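Local coordinates for protein diacylglycerol O-acyltransferase (Marinobacter hydrocarbonoclasticus, PDB 6CHJ) that probably transfers acyl groups from acyl-CoA to diacylglycerol to make triacylglycerol, and is also known as a wax ester synthase, at residues L10-E15 and K133-L138; F361-G366 and I403-L408; L78-R83 and R110-W115. All blocks are in the same frame, centred on the assembly; numbering follows the deposited sequence.

Contact 1 of 3, residues L10-E15 and K133-L138; sequences LFLWLE and KVHHSL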
loop_
_atom_site.group_PDB
_atom_site.type_symbol
_atom_site.label_atom_id
_atom_site.label_comp_id
_atom_site.label_asym_id
_atom_site.label_seq_id
_atom_site.Cartn_x
_atom_site.Cartn_y
_atom_site.Cartn_z
ATOM N N LEU B 10 18.221 10.917 5.463
ATOM C CA LEU B 10 17.605 11.848 4.526
ATOM C C LEU B 10 16.418 11.216 3.803
ATOM O O LEU B 10 15.377 11.862 3.636
ATOM C CB LEU B 10 18.660 12.345 3.528
ATOM C CG LEU B 10 18.380 13.465 2.524
ATOM C CD1 LEU B 10 17.567 12.887 1.377
ATOM C CD2 LEU B 10 17.700 14.688 3.146
ATOM N N PHE B 11 16.557 9.958 3.368
ATOM C CA PHE B 11 15.464 9.276 2.674
ATOM C C PHE B 11 14.275 9.043 3.596
ATOM O O PHE B 11 13.124 9.027 3.139
ATOM C CB PHE B 11 15.956 7.946 2.086
ATOM C CG PHE B 11 16.887 8.117 0.903
ATOM C CD1 PHE B 11 16.382 8.341 -0.365
ATOM C CD2 PHE B 11 18.267 8.071 1.065
ATOM C CE1 PHE B 11 17.221 8.513 -1.453
ATOM C CE2 PHE B 11 19.117 8.244 -0.028
ATOM C CZ PHE B 11 18.587 8.469 -1.286
ATOM N N LEU B 12 14.531 8.849 4.891
ATOM C CA LEU B 12 13.430 8.805 5.838
ATOM C C LEU B 12 12.752 10.158 5.906
ATOM O O LEU B 12 11.519 10.253 5.930
ATOM C CB LEU B 12 13.943 8.392 7.218
ATOM C CG LEU B 12 14.266 6.916 7.425
ATOM C CD1 LEU B 12 14.854 6.709 8.797
ATOM C CD2 LEU B 12 13.003 6.105 7.255
ATOM N N TRP B 13 13.551 11.221 5.878
ATOM C CA TRP B 13 13.055 12.544 6.217
ATOM C C TRP B 13 12.143 13.098 5.123
ATOM O O TRP B 13 11.025 13.541 5.404
ATOM C CB TRP B 13 14.249 13.464 6.490
ATOM C CG TRP B 13 13.867 14.857 6.849
ATOM C CD1 TRP B 13 13.361 15.303 8.047
ATOM C CD2 TRP B 13 13.975 16.001 6.009
ATOM N NE1 TRP B 13 13.144 16.659 7.993
ATOM C CE2 TRP B 13 13.512 17.113 6.752
ATOM C CE3 TRP B 13 14.412 16.199 4.690
ATOM C CZ2 TRP B 13 13.472 18.398 6.217
ATOM C CZ3 TRP B 13 14.374 17.475 4.168
ATOM C CH2 TRP B 13 13.903 18.557 4.927
ATOM N N LEU B 14 12.582 13.068 3.868
ATOM C CA LEU B 14 11.761 13.663 2.822
ATOM C C LEU B 14 10.700 12.706 2.292
ATOM O O LEU B 14 10.040 13.026 1.300
ATOM C CB LEU B 14 12.630 14.193 1.675
ATOM C CG LEU B 14 13.645 13.299 0.982
ATOM C CD1 LEU B 14 12.967 12.708 -0.199
ATOM C CD2 LEU B 14 14.809 14.132 0.503
ATOM N N GLU B 15 10.514 11.559 2.942
ATOM C CA GLU B 15 9.414 10.675 2.599
ATOM C C GLU B 15 8.098 11.260 3.098
ATOM O O GLU B 15 8.021 11.826 4.202
ATOM C CB GLU B 15 9.639 9.280 3.196
ATOM C CG GLU B 15 8.469 8.330 3.017
ATOM C CD GLU B 15 8.883 6.863 3.068
ATOM O OE1 GLU B 15 9.298 6.412 4.156
ATOM O OE2 GLU B 15 8.796 6.161 2.028
ATOM N N LYS B 133 10.662 -4.981 -3.043
ATOM C CA LYS B 133 10.542 -3.590 -2.613
ATOM C C LYS B 133 11.424 -3.417 -1.390
ATOM O O LYS B 133 11.223 -4.113 -0.388
ATOM C CB LYS B 133 9.075 -3.255 -2.276
ATOM C CG LYS B 133 8.808 -1.837 -1.793
ATOM C CD LYS B 133 7.478 -1.680 -1.054
ATOM C CE LYS B 133 6.281 -2.229 -1.829
ATOM N NZ LYS B 133 5.131 -1.269 -1.719
ATOM N N VAL B 134 12.403 -2.513 -1.455
ATOM C CA VAL B 134 13.249 -2.230 -0.294
ATOM C C VAL B 134 13.359 -0.727 -0.100
ATOM O O VAL B 134 13.504 0.023 -1.072
ATOM C CB VAL B 134 14.657 -2.852 -0.412
ATOM C CG1 VAL B 134 15.445 -2.633 0.889
ATOM C CG2 VAL B 134 14.555 -4.337 -0.702
ATOM N N HIS B 135 13.319 -0.290 1.155
ATOM C CA HIS B 135 13.447 1.130 1.442
ATOM C C HIS B 135 14.883 1.610 1.232
ATOM O O HIS B 135 15.843 0.950 1.638
ATOM C CB HIS B 135 12.999 1.430 2.870
ATOM C CG HIS B 135 12.637 2.869 3.080
ATOM N ND1 HIS B 135 13.569 3.826 3.416
ATOM C CD2 HIS B 135 11.457 3.520 2.948
ATOM C CE1 HIS B 135 12.972 5.000 3.517
ATOM N NE2 HIS B 135 11.691 4.844 3.229
ATOM N N HIS B 136 15.024 2.787 0.609
ATOM C CA HIS B 136 16.350 3.337 0.320
ATOM C C HIS B 136 17.164 3.601 1.592
ATOM O O HIS B 136 18.397 3.519 1.562
ATOM C CB HIS B 136 16.215 4.623 -0.508
ATOM C CG HIS B 136 17.385 4.902 -1.406
ATOM N ND1 HIS B 136 18.612 5.321 -0.933
ATOM C CD2 HIS B 136 17.506 4.838 -2.754
ATOM C CE1 HIS B 136 19.439 5.491 -1.949
ATOM N NE2 HIS B 136 18.793 5.207 -3.065
ATOM N N SER B 137 16.509 3.919 2.711
ATOM C CA SER B 137 17.233 4.023 3.980
ATOM C C SER B 137 17.938 2.728 4.355
ATOM O O SER B 137 18.948 2.762 5.062
ATOM C CB SER B 137 16.295 4.409 5.112
ATOM O OG SER B 137 16.265 5.814 5.245
ATOM N N LEU B 138 17.419 1.584 3.909
ATOM C CA LEU B 138 17.977 0.291 4.275
ATOM C C LEU B 138 18.924 -0.254 3.213
ATOM O O LEU B 138 19.962 -0.826 3.550
ATOM C CB LEU B 138 16.849 -0.718 4.534
ATOM C CG LEU B 138 17.309 -2.012 5.200
ATOM C CD1 LEU B 138 17.686 -1.737 6.654
ATOM C CD2 LEU B 138 16.238 -3.094 5.111
#
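The rings of F11 and H136 lie almost on top of one another, an offset stack with centroids 3.7 Å apart and planes inclined by 23°. ND1 of H136 sits over the phenyl face toward its rim, 3.1 Å from F11 CE2, while the histidine's CB adds a CH-pi contact to the same ring. A flat phenylalanine suits this place because it can back the imidazole without competing for its nitrogens. With an alanine here, H136 would probably lose the surface that limits its rotation, and a gap would open beside the helix.

H135 is held differently. H135 NE2 donates to E15 OE1 (3.0 Å), meeting the carboxylate 43° out of plane, and H135 ND1 accepts from the backbone N of S137 (3.0 Å), so both nitrogens are engaged and the ring's rotation is fixed. E15 reaches it with CG anti to the backbone N (chi1 174°), and the carboxylate is itself steadied by R110 and by the N of M21. Nearby, L12 CG packs 3.2 Å from S137 OG, whose polar partner is D8 O.

H135 and H136 open the family's HHxxxDG motif, where catalysis probably takes place, so the contact holds both histidines of the pair. Helix 6-13 lies against the end of strand 127-135; strand 22-30 flanks that strand in the sheet, helix 200-212 packs on W13, and strand 59-64 meets L12.

Contact 2 of 3, residues F361-G366 and I403-L408; sequences FHLLTG and IDMDRL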
loop_
_atom_site.group_PDB
_atom_site.type_symbol
_atom_site.label_atom_id
_atom_site.label_comp_id
_atom_site.label_asym_id
_atom_site.label_seq_id
_atom_site.Cartn_x
_atom_site.Cartn_y
_atom_site.Cartn_z
ATOM N N PHE B 361 17.012 23.011 -3.177
ATOM C CA PHE B 361 16.092 23.973 -2.579
ATOM C C PHE B 361 14.769 23.987 -3.322
ATOM O O PHE B 361 13.702 24.123 -2.702
ATOM C CB PHE B 361 16.694 25.389 -2.571
ATOM C CG PHE B 361 15.734 26.453 -2.068
ATOM C CD1 PHE B 361 15.696 26.789 -0.717
ATOM C CD2 PHE B 361 14.872 27.114 -2.939
ATOM C CE1 PHE B 361 14.806 27.753 -0.240
ATOM C CE2 PHE B 361 13.982 28.085 -2.470
ATOM C CZ PHE B 361 13.950 28.399 -1.111
ATOM N N HIS B 362 14.814 23.866 -4.653
ATOM C CA HIS B 362 13.561 23.921 -5.399
ATOM C C HIS B 362 12.736 22.645 -5.205
ATOM O O HIS B 362 11.517 22.729 -5.027
ATOM C CB HIS B 362 13.794 24.154 -6.882
ATOM C CG HIS B 362 12.517 24.234 -7.660
ATOM N ND1 HIS B 362 11.458 25.024 -7.256
ATOM C CD2 HIS B 362 12.108 23.598 -8.786
ATOM C CE1 HIS B 362 10.460 24.887 -8.111
ATOM N NE2 HIS B 362 10.829 24.027 -9.049
ATOM N N LEU B 363 13.380 21.465 -5.282
ATOM C CA LEU B 363 12.695 20.193 -5.016
ATOM C C LEU B 363 11.976 20.217 -3.670
ATOM O O LEU B 363 10.784 19.897 -3.586
ATOM C CB LEU B 363 13.692 19.032 -5.056
ATOM C CG LEU B 363 14.162 18.835 -6.495
ATOM C CD1 LEU B 363 15.391 17.963 -6.586
ATOM C CD2 LEU B 363 13.016 18.263 -7.320
ATOM N N LEU B 364 12.689 20.652 -2.619
ATOM C CA LEU B 364 12.146 20.638 -1.266
ATOM C C LEU B 364 10.998 21.626 -1.095
ATOM O O LEU B 364 10.077 21.383 -0.302
ATOM C CB LEU B 364 13.256 20.955 -0.261
ATOM C CG LEU B 364 14.165 19.785 0.133
ATOM C CD1 LEU B 364 15.408 20.292 0.857
ATOM C CD2 LEU B 364 13.404 18.760 0.994
ATOM N N THR B 365 11.042 22.756 -1.796
ATOM C CA THR B 365 10.116 23.832 -1.466
ATOM C C THR B 365 9.166 24.223 -2.581
ATOM O O THR B 365 8.071 24.715 -2.278
ATOM C CB THR B 365 10.874 25.088 -1.006
ATOM O OG1 THR B 365 11.448 25.761 -2.139
ATOM C CG2 THR B 365 11.956 24.735 0.040
ATOM N N GLY B 366 9.528 24.004 -3.850
ATOM C CA GLY B 366 8.712 24.507 -4.938
ATOM C C GLY B 366 8.675 26.020 -5.031
ATOM O O GLY B 366 7.787 26.564 -5.693
ATOM N N ILE B 403 12.265 5.989 -7.765
ATOM C CA ILE B 403 11.547 6.914 -6.891
ATOM C C ILE B 403 11.176 8.164 -7.687
ATOM O O ILE B 403 12.054 8.822 -8.258
ATOM C CB ILE B 403 12.402 7.302 -5.671
ATOM C CG1 ILE B 403 12.740 6.095 -4.790
ATOM C CG2 ILE B 403 11.744 8.412 -4.865
ATOM C CD1 ILE B 403 13.975 6.358 -3.906
ATOM N N ASP B 404 9.890 8.497 -7.702
ATOM C CA ASP B 404 9.380 9.820 -8.033
ATOM C C ASP B 404 9.341 10.734 -6.800
ATOM O O ASP B 404 9.230 10.284 -5.649
ATOM C CB ASP B 404 7.973 9.741 -8.604
ATOM C CG ASP B 404 7.899 8.933 -9.855
ATOM O OD1 ASP B 404 8.827 9.030 -10.693
ATOM O OD2 ASP B 404 6.891 8.217 -10.012
ATOM N N MET B 405 9.374 12.038 -7.076
ATOM C CA MET B 405 9.310 13.098 -6.082
ATOM C C MET B 405 8.399 14.202 -6.602
ATOM O O MET B 405 8.199 14.338 -7.816
ATOM C CB MET B 405 10.690 13.724 -5.828
ATOM C CG MET B 405 11.530 13.024 -4.817
ATOM S SD MET B 405 12.984 14.026 -4.523
ATOM C CE MET B 405 12.195 15.577 -4.008
ATOM N N ASP B 406 7.870 15.008 -5.664
ATOM C CA ASP B 406 7.357 16.333 -6.002
ATOM C C ASP B 406 8.348 17.041 -6.919
ATOM O O ASP B 406 9.529 17.165 -6.585
ATOM C CB ASP B 406 7.165 17.177 -4.732
ATOM C CG ASP B 406 5.799 16.995 -4.065
ATOM O OD1 ASP B 406 4.876 16.383 -4.643
ATOM O OD2 ASP B 406 5.653 17.492 -2.934
ATOM N N ARG B 407 7.863 17.492 -8.079
ATOM C CA ARG B 407 8.617 18.195 -9.124
ATOM C C ARG B 407 9.630 17.307 -9.852
ATOM O O ARG B 407 10.440 17.825 -10.640
ATOM C CB ARG B 407 9.300 19.474 -8.591
ATOM C CG ARG B 407 8.296 20.632 -8.359
ATOM C CD ARG B 407 8.752 21.677 -7.309
ATOM N NE ARG B 407 8.970 21.167 -5.943
ATOM C CZ ARG B 407 8.058 21.153 -4.968
ATOM N NH1 ARG B 407 8.386 20.706 -3.768
ATOM N NH2 ARG B 407 6.827 21.587 -5.185
ATOM N N LEU B 408 9.598 15.968 -9.630
ATOM C CA LEU B 408 10.212 14.968 -10.524
ATOM C C LEU B 408 9.193 13.829 -10.706
ATOM O O LEU B 408 9.354 12.722 -10.194
ATOM C CB LEU B 408 11.545 14.434 -9.984
ATOM C CG LEU B 408 12.698 15.432 -9.927
ATOM C CD1 LEU B 408 13.848 14.941 -9.025
ATOM C CD2 LEU B 408 13.190 15.735 -11.350
#
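R407 reaches from a tight turn to the C-terminal end of helix 345-365, where R407 NH1 donates to L363 O at 2.5 Å in a nearly straight bond (170° at the hydrogen); so small a distance may partly reflect coordinate error. The oxygen lies in the guanidinium plane, and NE adds a weak bond to it. The side chain starts with CG beside the backbone N, runs extended to CD and then bends at chi3 (-61°), which swings the planar head onto the last helical turn.

On the way, R407 CD passes over the H362 ring, 3.9 Å from its centroid, a CH-pi contact. A chi1 of -179° sets the H362 ring beside the arginine with a face toward that methylene, and its ND1 is hydrogen-bonded to A368. One face of the guanidinium rests on the backbone, with R407 CZ 3.4 Å from G366 N. Glycine fits this spot twice over: its phi is positive as the helix ends, and a beta carbon would collide with R407 NH2. R407 also has positive phi, as the third residue of the type II turn M405-L408.

Beside this polar grip is an apolar one. L363 sends CD2 across to L408 CD1 (3.8 Å), the two leucines meeting at about a right angle, and M405, bent at chi3, lays CE against L363 CB (3.9 Å).

The cation thus sits where the last helix carbonyls have no following turn to supply N-H donors, and the guanidinium would probably interact favourably with this partly negative helix end.

Contact 3 of 3, residues L78-R83 and R110-W115; sequences LEHHFR and RERPMW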
loop_
_atom_site.group_PDB
_atom_site.type_symbol
_atom_site.label_atom_id
_atom_site.label_comp_id
_atom_site.label_asym_id
_atom_site.label_seq_id
_atom_site.Cartn_x
_atom_site.Cartn_y
_atom_site.Cartn_z
ATOM N N LEU B 78 7.661 -13.646 8.619
ATOM C CA LEU B 78 8.009 -13.791 7.210
ATOM C C LEU B 78 6.786 -13.676 6.321
ATOM O O LEU B 78 6.911 -13.292 5.154
ATOM C CB LEU B 78 8.761 -15.113 6.931
ATOM C CG LEU B 78 9.113 -15.265 5.442
ATOM C CD1 LEU B 78 10.252 -14.318 5.104
ATOM C CD2 LEU B 78 9.473 -16.674 5.034
ATOM N N GLU B 79 5.603 -13.990 6.826
ATOM C CA GLU B 79 4.462 -13.851 5.932
ATOM C C GLU B 79 3.961 -12.416 5.860
ATOM O O GLU B 79 3.057 -12.119 5.056
ATOM C CB GLU B 79 3.326 -14.794 6.327
ATOM C CG GLU B 79 2.412 -15.195 5.149
ATOM C CD GLU B 79 3.130 -15.430 3.791
ATOM O OE1 GLU B 79 4.327 -15.828 3.755
ATOM O OE2 GLU B 79 2.466 -15.239 2.737
ATOM N N HIS B 80 4.538 -11.519 6.663
ATOM C CA HIS B 80 4.370 -10.106 6.349
ATOM C C HIS B 80 5.264 -9.679 5.186
ATOM O O HIS B 80 4.812 -8.953 4.295
ATOM C CB HIS B 80 4.663 -9.232 7.570
ATOM C CG HIS B 80 4.650 -7.774 7.259
ATOM N ND1 HIS B 80 3.477 -7.055 7.129
ATOM C CD2 HIS B 80 5.661 -6.911 7.002
ATOM C CE1 HIS B 80 3.776 -5.805 6.814
ATOM N NE2 HIS B 80 5.090 -5.693 6.727
ATOM N N HIS B 81 6.533 -10.112 5.173
ATOM C CA HIS B 81 7.475 -9.636 4.163
ATOM C C HIS B 81 7.380 -10.415 2.844
ATOM O O HIS B 81 7.619 -9.846 1.774
ATOM C CB HIS B 81 8.906 -9.695 4.713
ATOM C CG HIS B 81 9.130 -8.857 5.935
ATOM N ND1 HIS B 81 8.812 -9.289 7.206
ATOM C CD2 HIS B 81 9.667 -7.623 6.084
ATOM C CE1 HIS B 81 9.135 -8.352 8.083
ATOM N NE2 HIS B 81 9.657 -7.332 7.429
ATOM N N PHE B 82 7.032 -11.697 2.884
ATOM C CA PHE B 82 6.929 -12.521 1.684
ATOM C C PHE B 82 5.470 -12.744 1.315
ATOM O O PHE B 82 4.668 -13.134 2.166
ATOM C CB PHE B 82 7.618 -13.869 1.877
ATOM C CG PHE B 82 7.386 -14.814 0.744
ATOM C CD1 PHE B 82 7.749 -14.458 -0.549
ATOM C CD2 PHE B 82 6.790 -16.051 0.960
ATOM C CE1 PHE B 82 7.534 -15.317 -1.607
ATOM C CE2 PHE B 82 6.574 -16.920 -0.082
ATOM C CZ PHE B 82 6.942 -16.551 -1.377
ATOM N N ARG B 83 5.127 -12.531 0.042
ATOM C CA ARG B 83 3.729 -12.550 -0.360
ATOM C C ARG B 83 3.564 -13.276 -1.680
ATOM O O ARG B 83 4.362 -13.102 -2.609
ATOM C CB ARG B 83 3.161 -11.133 -0.469
ATOM C CG ARG B 83 3.237 -10.417 0.853
ATOM C CD ARG B 83 2.377 -9.210 0.927
ATOM N NE ARG B 83 2.808 -8.396 2.061
ATOM C CZ ARG B 83 2.562 -7.101 2.173
ATOM N NH1 ARG B 83 1.886 -6.485 1.216
ATOM N NH2 ARG B 83 3.000 -6.419 3.225
ATOM N N ARG B 110 7.238 1.335 8.833
ATOM C CA ARG B 110 8.554 1.609 9.412
ATOM C C ARG B 110 8.861 0.769 10.647
ATOM O O ARG B 110 10.028 0.693 11.051
ATOM C CB ARG B 110 8.681 3.089 9.760
ATOM C CG ARG B 110 9.304 3.896 8.639
ATOM C CD ARG B 110 9.489 5.346 9.016
ATOM N NE ARG B 110 9.666 6.122 7.804
ATOM C CZ ARG B 110 9.876 7.428 7.753
ATOM N NH1 ARG B 110 9.933 8.148 8.872
ATOM N NH2 ARG B 110 10.041 8.005 6.564
ATOM N N GLU B 111 7.856 0.137 11.249
ATOM C CA GLU B 111 8.057 -0.633 12.465
ATOM C C GLU B 111 8.613 -2.037 12.208
ATOM O O GLU B 111 8.936 -2.745 13.173
ATOM C CB GLU B 111 6.742 -0.701 13.247
ATOM C CG GLU B 111 6.379 0.609 13.980
ATOM C CD GLU B 111 6.710 0.567 15.476
ATOM O OE1 GLU B 111 5.777 0.492 16.312
ATOM O OE2 GLU B 111 7.911 0.600 15.819
ATOM N N ARG B 112 8.748 -2.454 10.954
ATOM C CA ARG B 112 9.375 -3.719 10.605
ATOM C C ARG B 112 10.480 -3.476 9.598
ATOM O O ARG B 112 10.511 -2.428 8.945
ATOM C CB ARG B 112 8.347 -4.699 10.036
ATOM C CG ARG B 112 7.045 -4.647 10.776
ATOM C CD ARG B 112 6.123 -5.669 10.218
ATOM N NE ARG B 112 6.219 -6.895 10.998
ATOM C CZ ARG B 112 5.176 -7.511 11.531
ATOM N NH1 ARG B 112 3.954 -7.021 11.359
ATOM N NH2 ARG B 112 5.359 -8.615 12.229
ATOM N N PRO B 113 11.433 -4.402 9.479
ATOM C CA PRO B 113 12.441 -4.284 8.417
ATOM C C PRO B 113 11.757 -3.995 7.091
ATOM O O PRO B 113 10.716 -4.571 6.769
ATOM C CB PRO B 113 13.135 -5.654 8.422
ATOM C CG PRO B 113 12.284 -6.528 9.313
ATOM C CD PRO B 113 11.618 -5.625 10.273
ATOM N N MET B 114 12.305 -3.048 6.347
ATOM C CA MET B 114 11.540 -2.424 5.277
ATOM C C MET B 114 11.856 -3.081 3.933
ATOM O O MET B 114 12.430 -2.486 3.018
ATOM C CB MET B 114 11.794 -0.927 5.276
ATOM C CG MET B 114 11.484 -0.299 6.632
ATOM S SD MET B 114 11.471 1.500 6.620
ATOM C CE MET B 114 12.992 1.877 7.516
ATOM N N TRP B 115 11.422 -4.336 3.811
ATOM C CA TRP B 115 11.535 -5.023 2.538
ATOM C C TRP B 115 10.304 -5.889 2.325
ATOM O O TRP B 115 9.684 -6.350 3.281
ATOM C CB TRP B 115 12.804 -5.865 2.463
ATOM C CG TRP B 115 12.880 -6.954 3.483
ATOM C CD1 TRP B 115 13.414 -6.866 4.738
ATOM C CD2 TRP B 115 12.429 -8.305 3.333
ATOM N NE1 TRP B 115 13.314 -8.074 5.380
ATOM C CE2 TRP B 115 12.713 -8.976 4.539
ATOM C CE3 TRP B 115 11.804 -9.012 2.301
ATOM C CZ2 TRP B 115 12.400 -10.323 4.737
ATOM C CZ3 TRP B 115 11.499 -10.350 2.495
ATOM C CH2 TRP B 115 11.802 -10.990 3.701
#
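H81 is pressed onto the indole of W115, with H81 CB only 3.4 Å from the centroid of the six-membered ring and its imidazole in an offset stack on the five-membered ring, planes 27° apart. Tryptophan suits the place because its face takes H81 while its edge takes L78, whose CD1 touches W115 CH2 (3.9 Å); W115 NE1 is bonded to F57 O. H81 NE2 makes a weak hydrogen bond to P113 O (3.0 Å) and lies 3.3 Å from P113 CG. Helix 78-81, leading into strand 82-86, thereby packs on the loop entering strand 115-121, its parallel neighbour in the sheet.

The looser part faces the second subunit. There the guanidinium of R112 lies flat on H80, and the closer touch is from R112 CD, 3.7 Å from the H80 ring centroid. A bend at chi3 (94°) folds the arginine into position. R83 NH2 lies over the opposite face of H80, while S238 of the second subunit packs against H80 and bonds weakly to R112 NH1.

Since H81 ND1 is bonded to D77 O and NE2 weakly to another carbonyl, the surroundings may favour a doubly protonated imidazole; H80, between two arginines, would more likely stay neutral.

Contacts 1 and 3 share one mixed sheet, whose neighbouring strands 115-121 and 127-135 they reach, and R110 joins them by bonding E15 and the carbonyl of L12. Contact 2 belongs to the C-terminal part of the protein; it touches contact 1 through W13 against L364 and H136 against I403, but stays about 11 Å from contact 3 at the nearest atoms. Contacts 1 and 2 are partly buried, whereas contact 3 is more fully buried although farther from the chain's centre; the second subunit covers its H80-R112 side. Histidine recurs in all three: bonded to a carboxylate and stacked on phenyl in 1, beneath an arginine methylene in 2, and stacked on indole and guanidinium in 3.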